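PDB 2G5G: putative lipoprotein, which binds a pair of cofacial hemes as a dimer, with tyrosine as an iron ligand, and probably takes part in bacterial heme transport. Local coordinates for residues F19-T24 / Y260-K265; A42-L47 / N213-L218; G48-E53 / L248-I253; E83-T88 / L112-V117; K200-A205 / I234-S239. All blocks are in the same frame, centred on the assembly; numbering follows the deposited sequence.

Contact 1: F19-T24 / Y260-K265; sequences FYILDT and YVLIYK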
# COMPACT_ATOMS: atom_id res chain seq x y z
N PHE A 19 31.19 2.63 21.40
CA PHE A 19 31.20 3.07 20.01
C PHE A 19 32.48 3.81 19.66
O PHE A 19 33.22 4.26 20.54
CB PHE A 19 29.99 3.98 19.70
CG PHE A 19 30.16 5.39 20.19
CD1 PHE A 19 30.66 6.39 19.34
CD2 PHE A 19 29.81 5.74 21.49
CE1 PHE A 19 30.81 7.69 19.79
CE2 PHE A 19 29.96 7.06 21.96
CZ PHE A 19 30.45 8.03 21.12
N TYR A 20 32.72 3.96 18.36
CA TYR A 20 33.72 4.92 17.93
C TYR A 20 33.24 5.55 16.61
O TYR A 20 32.17 5.21 16.09
CB TYR A 20 35.12 4.30 17.84
CG TYR A 20 35.26 3.19 16.81
CD1 TYR A 20 35.72 3.46 15.52
CD2 TYR A 20 34.97 1.86 17.15
CE1 TYR A 20 35.86 2.45 14.58
CE2 TYR A 20 35.10 0.84 16.21
CZ TYR A 20 35.56 1.14 14.94
OH TYR A 20 35.67 0.15 14.01
N ILE A 21 34.02 6.48 16.11
CA ILE A 21 33.65 7.26 14.92
C ILE A 21 34.79 7.21 13.92
O ILE A 21 35.93 7.44 14.29
CB ILE A 21 33.44 8.74 15.28
CG1 ILE A 21 32.38 8.88 16.37
CG2 ILE A 21 33.09 9.59 14.00
CD1 ILE A 21 32.43 10.22 17.05
N LEU A 22 34.46 6.94 12.66
CA LEU A 22 35.40 7.09 11.58
C LEU A 22 35.00 8.26 10.70
O LEU A 22 33.84 8.39 10.35
CB LEU A 22 35.41 5.85 10.68
CG LEU A 22 36.00 4.55 11.20
CD1 LEU A 22 35.79 3.50 10.11
CD2 LEU A 22 37.49 4.72 11.50
N ASP A 23 35.98 9.07 10.34
CA ASP A 23 35.92 9.93 9.16
C ASP A 23 35.94 8.94 7.97
O ASP A 23 36.90 8.16 7.82
CB ASP A 23 37.18 10.79 9.17
CG ASP A 23 37.25 11.76 8.01
OD1 ASP A 23 36.80 11.44 6.90
OD2 ASP A 23 37.80 12.85 8.20
N THR A 24 34.90 8.94 7.13
CA THR A 24 34.87 7.95 6.03
C THR A 24 35.81 8.29 4.85
O THR A 24 36.09 7.44 4.01
CB THR A 24 33.45 7.77 5.44
OG1 THR A 24 33.05 9.01 4.85
CG2 THR A 24 32.43 7.26 6.48
N TYR A 260 30.88 10.70 8.01
CA TYR A 260 31.28 10.13 9.31
C TYR A 260 30.41 8.93 9.56
O TYR A 260 29.24 8.89 9.11
CB TYR A 260 31.14 11.15 10.46
CG TYR A 260 32.04 12.35 10.28
CD1 TYR A 260 31.57 13.51 9.63
CD2 TYR A 260 33.37 12.32 10.69
CE1 TYR A 260 32.40 14.60 9.43
CE2 TYR A 260 34.22 13.42 10.49
CZ TYR A 260 33.72 14.55 9.85
OH TYR A 260 34.51 15.65 9.58
N VAL A 261 30.93 7.93 10.28
CA VAL A 261 30.09 6.81 10.62
C VAL A 261 30.37 6.45 12.07
O VAL A 261 31.51 6.46 12.53
CB VAL A 261 30.21 5.62 9.58
CG1 VAL A 261 31.64 5.13 9.48
CG2 VAL A 261 29.22 4.50 9.88
N LEU A 262 29.29 6.22 12.81
CA LEU A 262 29.41 5.74 14.18
C LEU A 262 29.32 4.25 14.14
O LEU A 262 28.41 3.70 13.53
CB LEU A 262 28.31 6.32 15.08
CG LEU A 262 28.75 7.63 15.72
CD1 LEU A 262 28.63 8.73 14.65
CD2 LEU A 262 27.83 7.97 16.95
N ILE A 263 30.28 3.60 14.79
CA ILE A 263 30.41 2.14 14.72
C ILE A 263 30.28 1.64 16.15
O ILE A 263 30.99 2.13 17.03
CB ILE A 263 31.76 1.70 14.10
CG1 ILE A 263 31.84 2.15 12.63
CG2 ILE A 263 31.93 0.17 14.20
CD1 ILE A 263 33.22 2.06 12.03
N TYR A 264 29.37 0.70 16.35
CA TYR A 264 29.00 0.24 17.69
C TYR A 264 29.63 -1.12 18.03
O TYR A 264 29.76 -1.98 17.16
CB TYR A 264 27.47 0.16 17.83
CG TYR A 264 26.79 1.48 17.59
CD1 TYR A 264 26.22 1.78 16.35
CD2 TYR A 264 26.71 2.43 18.61
CE1 TYR A 264 25.61 3.01 16.12
CE2 TYR A 264 26.08 3.68 18.39
CZ TYR A 264 25.53 3.94 17.15
OH TYR A 264 24.92 5.16 16.92
N LYS A 265 30.00 -1.31 19.30
CA LYS A 265 30.61 -2.56 19.77
C LYS A 265 29.56 -3.64 20.08
O LYS A 265 28.64 -3.41 20.89
CB LYS A 265 31.49 -2.30 21.00
CG LYS A 265 32.95 -1.89 20.69
CD LYS A 265 33.09 -0.74 19.68
CE LYS A 265 34.12 0.30 20.15
NZ LYS A 265 35.45 -0.24 20.58
O HOH W 1 37.27 14.83 9.88
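Tyr20 and Ile263 form one of two hydrogen-bonded pairs joining strand 19-23 to strand 260-264, an antiparallel pairing toward one margin of the mixed sheet. Tyr20 O takes Ile263 N at 2.8 Å with a nearly straight N-H (171°); in the second pair, Leu22 N reaches Val261 O at 3.0 Å.

Apolar packing differs on the two faces. On that of Tyr20, Leu22 and Ile263, Tyr20 CG stands between the backbone N and the carbonyl carbon (chi1 63°), which brings the ring over Ile263, and a CH-pi contact puts Ile263 CB 4.1 Å from the ring centroid. Leu22 CD1 touches Ile263 CD1 at 3.5 Å, and Lys265 CE comes to the edge of the Tyr20 ring. Phe19, Ile21 and Leu262 share the other face, where Ile21 also packs on Met35 of helix 32-39.

Asp23 OD1 accepts from His25 N. The polar link is by water: one molecule donates to Asp23 OD2 at 2.7 Å and hydrogen-bonds Tyr260 OH at 2.9 Å.

Contact 2: A42-L47 / N213-L218; sequences ADVILL and NKVLLL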
# COMPACT_ATOMS: atom_id res chain seq x y z
N ALA A 42 29.18 22.85 9.07
CA ALA A 42 28.22 22.54 8.01
C ALA A 42 26.99 23.40 8.15
O ALA A 42 26.68 23.88 9.24
CB ALA A 42 27.85 21.05 8.04
N ASP A 43 26.29 23.63 7.03
CA ASP A 43 24.97 24.27 7.06
C ASP A 43 23.82 23.28 7.22
O ASP A 43 22.77 23.61 7.78
CB ASP A 43 24.75 25.12 5.77
CG ASP A 43 25.84 26.14 5.58
OD1 ASP A 43 25.94 27.01 6.45
OD2 ASP A 43 26.65 26.04 4.62
N VAL A 44 24.03 22.09 6.68
CA VAL A 44 23.06 21.00 6.73
C VAL A 44 23.78 19.74 7.24
O VAL A 44 24.76 19.28 6.65
CB VAL A 44 22.48 20.69 5.34
CG1 VAL A 44 21.51 19.52 5.41
CG2 VAL A 44 21.80 21.97 4.73
N ILE A 45 23.26 19.16 8.30
CA ILE A 45 23.84 17.95 8.85
C ILE A 45 22.79 16.87 8.68
O ILE A 45 21.69 16.99 9.22
CB ILE A 45 24.20 18.10 10.37
CG1 ILE A 45 25.29 19.16 10.55
CG2 ILE A 45 24.69 16.76 10.95
CD1 ILE A 45 25.22 19.91 11.89
N LEU A 46 23.09 15.85 7.89
CA LEU A 46 22.19 14.71 7.80
C LEU A 46 22.60 13.59 8.75
O LEU A 46 23.76 13.21 8.77
CB LEU A 46 22.08 14.16 6.37
CG LEU A 46 21.53 15.05 5.27
CD1 LEU A 46 22.62 15.96 4.82
CD2 LEU A 46 21.10 14.17 4.09
N LEU A 47 21.64 13.09 9.54
CA LEU A 47 21.88 12.03 10.55
C LEU A 47 21.02 10.84 10.19
O LEU A 47 19.77 10.90 10.29
CB LEU A 47 21.46 12.52 11.94
CG LEU A 47 22.31 12.21 13.18
CD1 LEU A 47 21.50 12.29 14.47
CD2 LEU A 47 23.29 11.01 13.14
N ASN A 213 18.35 28.88 8.54
CA ASN A 213 19.21 28.59 9.69
C ASN A 213 19.96 27.28 9.48
O ASN A 213 19.53 26.45 8.70
CB ASN A 213 18.40 28.46 10.97
CG ASN A 213 17.65 29.74 11.33
OD1 ASN A 213 18.18 30.83 11.16
ND2 ASN A 213 16.40 29.59 11.80
N LYS A 214 21.07 27.10 10.20
CA LYS A 214 21.70 25.79 10.27
C LYS A 214 20.66 24.75 10.68
O LYS A 214 19.73 25.01 11.48
CB LYS A 214 22.92 25.82 11.21
CG LYS A 214 23.87 24.62 11.01
CD LYS A 214 24.99 24.54 12.13
CE LYS A 214 25.88 25.79 12.14
NZ LYS A 214 26.67 25.97 10.86
N VAL A 215 20.80 23.55 10.13
CA VAL A 215 19.74 22.56 10.28
C VAL A 215 20.32 21.16 10.31
O VAL A 215 21.27 20.87 9.55
CB VAL A 215 18.62 22.71 9.18
CG1 VAL A 215 19.17 22.49 7.73
CG2 VAL A 215 17.39 21.77 9.46
N LEU A 216 19.77 20.34 11.22
CA LEU A 216 20.03 18.90 11.23
C LEU A 216 18.76 18.11 10.83
O LEU A 216 17.66 18.36 11.37
CB LEU A 216 20.49 18.46 12.63
CG LEU A 216 20.80 16.94 12.77
CD1 LEU A 216 21.96 16.68 13.68
CD2 LEU A 216 19.55 16.27 13.30
N LEU A 217 18.92 17.17 9.88
CA LEU A 217 17.88 16.23 9.53
C LEU A 217 18.10 14.89 10.23
O LEU A 217 19.23 14.36 10.26
CB LEU A 217 17.82 15.98 8.02
CG LEU A 217 16.80 14.93 7.48
CD1 LEU A 217 15.38 15.48 7.38
CD2 LEU A 217 17.27 14.43 6.14
N LEU A 218 17.02 14.35 10.80
CA LEU A 218 17.01 12.94 11.19
C LEU A 218 16.13 12.19 10.19
O LEU A 218 14.98 12.57 9.95
CB LEU A 218 16.50 12.73 12.63
CG LEU A 218 16.44 11.27 13.11
CD1 LEU A 218 17.86 10.74 13.30
CD2 LEU A 218 15.58 11.16 14.42
O HOH W 2 21.08 25.47 6.64
O HOH W 3 24.84 27.27 8.75
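Ile45 and Leu216 lie at the middle of a parallel pairing between strands 44-49 and 214-220, in the parallel core of a mixed sheet with helices on both faces, an alpha/beta arrangement. The tight part runs from the Val44-Val215 pair to Leu47 and Leu218. Ile45 is gripped on both its backbone polar atoms: its N donates to Val215 O at 2.9 Å, and its O accepts from Leu217 N at 2.9 Å. Leu47 N then donates to Leu217 O. On the face shared by Ile45, Leu47, Leu216 and Leu218, Ile45 CG2 meets Leu216 CD1 at 3.9 Å. Val44 CG2 and Val215 CG1 lie side by side on the other face, 4.0 Å apart.

Toward Asp43 and Asn213 the contact becomes polar and takes in water. Lys214 starts out extended, then bends at its last two torsions (chi3 -60°, chi4 -64°), which folds NZ back to Ala42 O at 2.6 Å; NZ also bonds Leu40 O. Asp43 OD1 stays 4.6 Å from Lys214 NZ, joined to it through a water, while OD2 accepts from Lys242 N. A second water donates to both Asp43 O and Asn213 O.

Strand 243-248 flanks this pair beyond strand 44-49, and strand 78-82 beyond strand 214-220. Helix 54-73 lies over Leu47 and Leu218, while helix 230-236 packs against Leu46 and Leu217 on the other face.

Contact 3: G48-E53 / L248-I253; sequences GEKHDE and LSYGEI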
# COMPACT_ATOMS: atom_id res chain seq x y z
N GLY A 48 21.69 9.77 9.74
CA GLY A 48 21.01 8.58 9.26
C GLY A 48 20.88 7.57 10.39
O GLY A 48 21.83 7.34 11.12
N GLU A 49 19.69 6.97 10.50
CA GLU A 49 19.37 6.03 11.57
C GLU A 49 18.68 4.76 11.03
O GLU A 49 18.16 4.73 9.91
CB GLU A 49 18.48 6.70 12.63
CG GLU A 49 17.07 7.02 12.10
CD GLU A 49 15.97 7.02 13.20
OE1 GLU A 49 16.27 6.99 14.40
OE2 GLU A 49 14.79 7.03 12.81
N LYS A 50 18.71 3.72 11.85
CA LYS A 50 17.81 2.57 11.69
C LYS A 50 16.65 2.83 12.69
O LYS A 50 16.91 3.00 13.89
CB LYS A 50 18.56 1.28 12.04
CG LYS A 50 17.76 -0.02 11.82
CD LYS A 50 18.63 -1.23 12.15
CE LYS A 50 17.85 -2.54 12.05
NZ LYS A 50 17.10 -2.81 13.32
N HIS A 51 15.42 2.86 12.19
CA HIS A 51 14.28 3.46 12.93
C HIS A 51 13.91 2.81 14.28
O HIS A 51 13.31 3.47 15.14
CB HIS A 51 13.06 3.60 12.02
CG HIS A 51 13.30 4.46 10.80
ND1 HIS A 51 13.60 5.80 10.87
CD2 HIS A 51 13.28 4.15 9.48
CE1 HIS A 51 13.75 6.29 9.65
NE2 HIS A 51 13.57 5.30 8.79
N ASP A 52 14.31 1.56 14.49
CA ASP A 52 13.96 0.83 15.72
C ASP A 52 15.18 0.52 16.56
O ASP A 52 15.10 -0.28 17.49
CB ASP A 52 13.19 -0.47 15.40
CG ASP A 52 13.93 -1.40 14.43
OD1 ASP A 52 15.13 -1.17 14.15
OD2 ASP A 52 13.31 -2.37 13.92
N GLU A 53 16.31 1.16 16.24
CA GLU A 53 17.58 0.83 16.88
C GLU A 53 17.88 1.71 18.10
O GLU A 53 18.07 2.94 17.98
CB GLU A 53 18.71 0.90 15.83
CG GLU A 53 19.98 0.17 16.17
CD GLU A 53 19.76 -1.33 16.43
OE1 GLU A 53 19.05 -2.01 15.66
OE2 GLU A 53 20.32 -1.78 17.43
N LEU A 248 24.61 6.45 11.40
CA LEU A 248 24.68 5.57 12.58
C LEU A 248 24.64 4.14 12.04
O LEU A 248 23.64 3.71 11.48
CB LEU A 248 23.49 5.88 13.52
CG LEU A 248 23.37 7.37 13.90
CD1 LEU A 248 22.09 7.61 14.73
CD2 LEU A 248 24.65 7.88 14.61
N SER A 249 25.76 3.42 12.15
CA SER A 249 25.85 2.14 11.42
C SER A 249 24.96 1.04 11.99
O SER A 249 24.62 1.03 13.17
CB SER A 249 27.29 1.63 11.28
OG SER A 249 27.88 1.37 12.54
N TYR A 250 24.57 0.16 11.09
CA TYR A 250 23.97 -1.13 11.44
C TYR A 250 24.32 -2.10 10.31
O TYR A 250 24.15 -1.79 9.14
CB TYR A 250 22.45 -1.03 11.60
CG TYR A 250 21.84 -2.35 12.02
CD1 TYR A 250 21.71 -2.69 13.37
CD2 TYR A 250 21.43 -3.28 11.06
CE1 TYR A 250 21.17 -3.93 13.75
CE2 TYR A 250 20.90 -4.52 11.43
CZ TYR A 250 20.77 -4.83 12.76
OH TYR A 250 20.25 -6.05 13.12
N GLY A 251 24.81 -3.29 10.65
CA GLY A 251 25.24 -4.24 9.61
C GLY A 251 26.42 -3.70 8.82
O GLY A 251 27.33 -3.10 9.39
N GLU A 252 26.40 -3.91 7.50
CA GLU A 252 27.50 -3.53 6.62
C GLU A 252 27.65 -2.01 6.55
O GLU A 252 26.67 -1.28 6.68
CB GLU A 252 27.27 -4.06 5.20
CG GLU A 252 27.19 -5.60 5.05
CD GLU A 252 28.56 -6.30 5.16
OE1 GLU A 252 29.49 -5.91 4.42
OE2 GLU A 252 28.69 -7.23 5.99
N ILE A 253 28.89 -1.57 6.32
CA ILE A 253 29.23 -0.15 6.23
C ILE A 253 29.80 0.13 4.86
O ILE A 253 30.84 -0.44 4.47
CB ILE A 253 30.24 0.24 7.34
CG1 ILE A 253 29.55 0.11 8.72
CG2 ILE A 253 30.83 1.66 7.11
CD1 ILE A 253 30.43 0.39 9.87
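Lys50 lies over one face of the Tyr250 ring, where the turn after strand 44-49 meets the loop after strand 243-248. Its CB points toward that loop, and CG, opposite the backbone N (chi1 -176°), begins an extended run to CE. CD settles over the ring, 3.4 Å from Tyr250 CG and 3.6 Å from the centroid, a CH-pi contact. CE continues across the same face, nearest Tyr250 CE2 at 3.7 Å. A bend at the last torsion then lifts NZ to 4.4 Å from the Tyr250 centroid, 17° off the normal, which makes a cation-pi contact. There NZ also meets two carboxylates of its own segment: Asp52 OD1 at 2.7 Å, on its syn side, and Glu53 OE1 at 3.1 Å, nearly along the C-O axis. Glu53 OE1 in turn reaches Tyr250 CE1 at 3.4 Å.

Nearer the sheet, Leu248 N donates to Gly48 O at 2.9 Å, carrying the parallel pairing to the end of these strands. Lys50 to Glu53 form a type I turn, and Glu53 is the N-cap of helix 54-73, whose His56 bonds both Lys50 N and Ser249 O.

With two carboxylates and a ring face around its ammonium group, Lys50 probably remains charged, and the salt bridges would fix the rotation of its tip over the exposed Tyr250.

Contact 4: E83-T88 / L112-V117; sequences EMLAST and LNWDKV
Met84 and Leu85 approach Trp114 at a corner of the chain, where the backbones stay well apart, the CA atoms of Leu85 and Trp114 being 7.2 Å from each other. Segment 83-88 turns the corner after strand 78-82 and ends in a 3-10 turn; segment 112-117 follows helix 108-111 through a Schellman motif with Asn113 at positive phi.

Trp114 carries the contact with the benzo part of its indole. Its CG lies opposite the backbone N, beside the carbonyl carbon (chi1 -163°), and the end of the indole comes to the other loop, Trp114 CH2 lying 3.4 Å from Met84 CG with the side chains alongside. Met84, a selenomethionine, turns its selenium end away; its side chain is about 9 Å from a bound heme. Leu85 uses both branches: CD1 lies 4.3 Å from Trp114 CZ3, while CD2 sits 3.7 Å from Leu112 O.

The polar bridge is a water over one face of the Trp114 ring, 3.4 Å above its plane. It donates to Met84 O at 2.6 Å and accepts from Asp115 N at 2.8 Å. Asp115 OD1 closes an Asx turn with Val117 N and pairs with Arg144 in a salt bridge. Trp114 NE1 bonds Trp118 O.

Leu85 and Leu112 also pack on Leu93 of helix 90-98, and Leu112 and Trp114 rest on Val127 of helix 124-131, so the contact touches both helices at the end of strand 78-82.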
# COMPACT_ATOMS: atom_id res chain seq x y z
N GLU A 83 12.27 13.50 9.10
CA GLU A 83 11.58 12.65 8.13
C GLU A 83 10.20 12.27 8.70
O GLU A 83 9.26 12.02 7.93
CB GLU A 83 12.38 11.36 7.87
CG GLU A 83 11.66 10.33 6.95
CD GLU A 83 12.34 8.95 6.88
OE1 GLU A 83 13.39 8.74 7.52
OE2 GLU A 83 11.81 8.08 6.18
N MSE A 84 10.07 12.22 10.02
CA MSE A 84 8.77 11.71 10.55
C MSE A 84 7.61 12.69 10.56
O MSE A 84 6.48 12.29 10.85
CB MSE A 84 8.84 10.87 11.84
CG MSE A 84 9.97 11.00 12.86
SE MSE A 84 11.90 11.14 12.38
CE MSE A 84 12.18 9.67 11.10
N LEU A 85 7.86 13.94 10.17
CA LEU A 85 6.78 14.90 10.02
C LEU A 85 6.76 15.44 8.63
O LEU A 85 7.82 15.67 8.02
CB LEU A 85 6.90 16.02 11.05
CG LEU A 85 6.68 15.57 12.49
CD1 LEU A 85 7.19 16.56 13.51
CD2 LEU A 85 5.19 15.28 12.72
N ALA A 86 5.55 15.65 8.10
CA ALA A 86 5.41 16.22 6.77
C ALA A 86 5.63 17.73 6.76
O ALA A 86 5.31 18.41 7.74
CB ALA A 86 4.03 15.88 6.17
N SER A 87 6.16 18.25 5.65
CA SER A 87 6.43 19.70 5.49
C SER A 87 5.13 20.52 5.43
O SER A 87 5.10 21.70 5.79
CB SER A 87 7.27 19.95 4.23
OG SER A 87 6.53 19.69 3.06
N THR A 88 4.06 19.87 4.96
CA THR A 88 2.68 20.42 5.00
C THR A 88 2.18 20.76 6.42
O THR A 88 1.21 21.50 6.57
CB THR A 88 1.67 19.41 4.39
OG1 THR A 88 1.79 18.15 5.07
CG2 THR A 88 1.92 19.23 2.92
N LEU A 112 2.36 18.27 18.14
CA LEU A 112 3.13 18.08 16.91
C LEU A 112 2.31 17.36 15.88
O LEU A 112 2.74 17.18 14.74
CB LEU A 112 4.42 17.29 17.18
CG LEU A 112 5.41 17.83 18.20
CD1 LEU A 112 6.52 16.81 18.46
CD2 LEU A 112 5.98 19.18 17.77
N ASN A 113 1.11 16.94 16.27
CA ASN A 113 0.30 16.07 15.42
C ASN A 113 1.09 14.81 14.96
O ASN A 113 1.02 14.40 13.80
CB ASN A 113 -0.22 16.84 14.22
CG ASN A 113 -1.40 16.17 13.60
OD1 ASN A 113 -2.13 15.47 14.28
ND2 ASN A 113 -1.59 16.38 12.30
N TRP A 114 1.84 14.22 15.89
CA TRP A 114 2.67 13.06 15.59
C TRP A 114 1.86 12.02 14.85
O TRP A 114 0.71 11.75 15.21
CB TRP A 114 3.22 12.45 16.88
CG TRP A 114 4.37 11.53 16.63
CD1 TRP A 114 4.34 10.16 16.61
CD2 TRP A 114 5.73 11.90 16.35
NE1 TRP A 114 5.59 9.66 16.35
CE2 TRP A 114 6.46 10.70 16.17
CE3 TRP A 114 6.39 13.12 16.22
CZ2 TRP A 114 7.82 10.69 15.87
CZ3 TRP A 114 7.75 13.11 15.94
CH2 TRP A 114 8.45 11.90 15.77
N ASP A 115 2.46 11.45 13.80
CA ASP A 115 1.85 10.36 13.03
C ASP A 115 2.25 9.04 13.66
O ASP A 115 3.43 8.80 13.92
CB ASP A 115 2.28 10.39 11.56
CG ASP A 115 1.41 9.51 10.67
OD1 ASP A 115 1.00 8.42 11.12
OD2 ASP A 115 1.13 9.91 9.50
N LYS A 116 1.26 8.18 13.90
CA LYS A 116 1.52 6.96 14.65
C LYS A 116 2.18 5.84 13.84
O LYS A 116 2.66 4.87 14.43
CB LYS A 116 0.31 6.49 15.47
CG LYS A 116 0.33 7.03 16.91
CD LYS A 116 0.26 8.57 16.97
CE LYS A 116 0.70 9.10 18.32
NZ LYS A 116 2.13 8.78 18.63
N VAL A 117 2.25 6.00 12.52
CA VAL A 117 3.16 5.16 11.71
C VAL A 117 4.61 5.15 12.27
O VAL A 117 5.35 4.19 12.06
CB VAL A 117 3.13 5.47 10.18
CG1 VAL A 117 1.73 5.37 9.65
CG2 VAL A 117 3.72 6.83 9.85
O HOH W 4 5.09 11.78 13.00

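Contact 5: K200-A205 / I234-S239; sequences KDRRMA and IQDFKS
Helix 187-210 meets helix 230-236 where Ala205 of the one faces Ile234 of the other. Ala205 CB lies 3.9 Å from Ile234 CG1 and 4.0 Å from Phe237 CE2, and the small methyl lets the helices come close, with CA atoms of Ala205 and Ile234 5.4 Å apart. Phe237 turns the edge of its ring to Arg202 O of helix 187-210: its CE2 lies 3.6 Å from that oxygen, which sits near the ring plane, and 3.7 Å from Arg202 CD.

A Schellman motif follows, with Lys238 at positive phi and its N bonded to Gln235 O.

Arg202 bends at chi2 and chi3 (58° and 60°), which lays CD beside the phenyl ring and swings the guanidinium toward Asp236. NH2 stays 4.2 Å from Asp236 OD2, with the two planes nearly perpendicular (88°) and the oxygen well out of the guanidinium plane, so only the charges act directly. Ser162 OG ties the pair together by bonding both NH2 and OD2; Lys158 O takes NH2 as well. Helix 187-210 also lines the heme pocket with Leu189, Leu193 and Ile196, and two residues before Arg202, Lys200 NZ hydrogen-bonds heme O2A.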
# COMPACT_ATOMS: atom_id res chain seq x y z
N LYS A 200 10.22 11.63 -1.84
CA LYS A 200 10.48 11.91 -0.43
C LYS A 200 11.83 12.60 -0.30
O LYS A 200 11.95 13.62 0.38
CB LYS A 200 10.52 10.63 0.42
CG LYS A 200 9.15 9.96 0.68
CD LYS A 200 9.29 8.61 1.37
CE LYS A 200 7.94 8.15 1.95
NZ LYS A 200 8.09 6.78 2.48
N ASP A 201 12.82 12.07 -1.00
CA ASP A 201 14.19 12.62 -1.00
C ASP A 201 14.26 14.04 -1.54
O ASP A 201 14.94 14.90 -0.98
CB ASP A 201 15.09 11.65 -1.77
CG ASP A 201 15.41 10.41 -0.96
OD1 ASP A 201 15.25 10.45 0.29
OD2 ASP A 201 15.80 9.37 -1.55
N ARG A 202 13.48 14.30 -2.59
CA ARG A 202 13.40 15.59 -3.23
C ARG A 202 12.80 16.63 -2.28
O ARG A 202 13.33 17.73 -2.15
CB ARG A 202 12.57 15.50 -4.51
CG ARG A 202 12.47 16.80 -5.31
CD ARG A 202 13.85 17.31 -5.72
NE ARG A 202 14.63 16.39 -6.57
CZ ARG A 202 14.54 16.34 -7.90
NH1 ARG A 202 13.70 17.15 -8.56
NH2 ARG A 202 15.29 15.48 -8.58
N ARG A 203 11.71 16.26 -1.61
CA ARG A 203 11.02 17.14 -0.66
C ARG A 203 11.89 17.46 0.55
O ARG A 203 12.06 18.63 0.86
CB ARG A 203 9.70 16.53 -0.18
CG ARG A 203 9.05 17.27 1.02
CD ARG A 203 8.63 18.68 0.68
NE ARG A 203 7.72 18.70 -0.48
CZ ARG A 203 6.41 18.42 -0.44
NH1 ARG A 203 5.79 18.09 0.70
NH2 ARG A 203 5.71 18.46 -1.56
N MSE A 204 12.42 16.43 1.21
CA MSE A 204 13.35 16.64 2.32
C MSE A 204 14.52 17.54 1.90
O MSE A 204 14.86 18.46 2.66
CB MSE A 204 13.83 15.32 2.93
CG MSE A 204 12.66 14.46 3.52
SE MSE A 204 13.26 13.14 4.68
CE MSE A 204 12.97 11.66 3.41
N ALA A 205 15.11 17.30 0.72
CA ALA A 205 16.12 18.22 0.14
C ALA A 205 15.61 19.65 -0.03
O ALA A 205 16.33 20.62 0.27
CB ALA A 205 16.68 17.72 -1.18
N ILE A 234 19.99 17.61 -3.11
CA ILE A 234 20.62 18.90 -2.72
C ILE A 234 21.52 19.44 -3.83
O ILE A 234 21.47 20.62 -4.18
CB ILE A 234 21.37 18.80 -1.36
CG1 ILE A 234 20.37 18.55 -0.22
CG2 ILE A 234 22.25 20.08 -1.08
CD1 ILE A 234 21.04 18.25 1.16
N GLN A 235 22.35 18.57 -4.41
CA GLN A 235 23.22 18.94 -5.53
C GLN A 235 22.44 19.47 -6.71
O GLN A 235 22.82 20.49 -7.30
CB GLN A 235 24.04 17.74 -6.04
CG GLN A 235 25.07 17.22 -5.05
CD GLN A 235 25.89 16.07 -5.63
OE1 GLN A 235 25.98 15.01 -5.03
NE2 GLN A 235 26.49 16.29 -6.81
N ASP A 236 21.36 18.75 -7.07
CA ASP A 236 20.48 19.13 -8.19
C ASP A 236 19.76 20.46 -7.94
O ASP A 236 19.49 21.19 -8.91
CB ASP A 236 19.45 18.03 -8.52
CG ASP A 236 20.05 16.88 -9.38
OD1 ASP A 236 21.18 16.99 -9.89
OD2 ASP A 236 19.35 15.85 -9.53
N PHE A 237 19.47 20.77 -6.68
CA PHE A 237 18.96 22.11 -6.32
C PHE A 237 19.99 23.26 -6.50
O PHE A 237 19.64 24.44 -6.34
CB PHE A 237 18.38 22.13 -4.87
CG PHE A 237 16.91 21.73 -4.75
CD1 PHE A 237 15.91 22.53 -5.31
CD2 PHE A 237 16.53 20.58 -4.07
CE1 PHE A 237 14.59 22.16 -5.19
CE2 PHE A 237 15.21 20.22 -3.94
CZ PHE A 237 14.23 21.00 -4.50
N LYS A 238 21.25 22.90 -6.77
CA LYS A 238 22.39 23.84 -6.93
C LYS A 238 22.64 24.64 -5.64
O LYS A 238 22.91 25.83 -5.70
CB LYS A 238 22.20 24.77 -8.16
CG LYS A 238 21.79 24.01 -9.42
CD LYS A 238 22.99 23.68 -10.26
CE LYS A 238 22.96 24.49 -11.56
NZ LYS A 238 24.29 24.54 -12.30
N SER A 239 22.55 23.97 -4.49
CA SER A 239 22.88 24.59 -3.21
C SER A 239 24.39 24.78 -3.08
O SER A 239 25.16 23.88 -3.43
CB SER A 239 22.39 23.71 -2.07
OG SER A 239 22.59 24.39 -0.83

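In the fold
From the N terminus, strand 19-23 waits for the last strand of the chain, so contact 1 closes the widest loop and holds all the others inside it. Strand 44-49 comes next and serves two contacts: contact 2 joins it to strand 214-220, contact 3 to the end of strand 243-248. These two cross along the chain. Contact 4 closes a short loop beyond strand 78-82, nested within contacts 2 and 3, and Leu218 O with Glu83 N probably bonds it to the sheet. Contact 5 follows contact 4 in series, nests inside contact 3 and crosses contact 2, tying the heme-lining helix 187-210 to helix 230-236 beside the sheet.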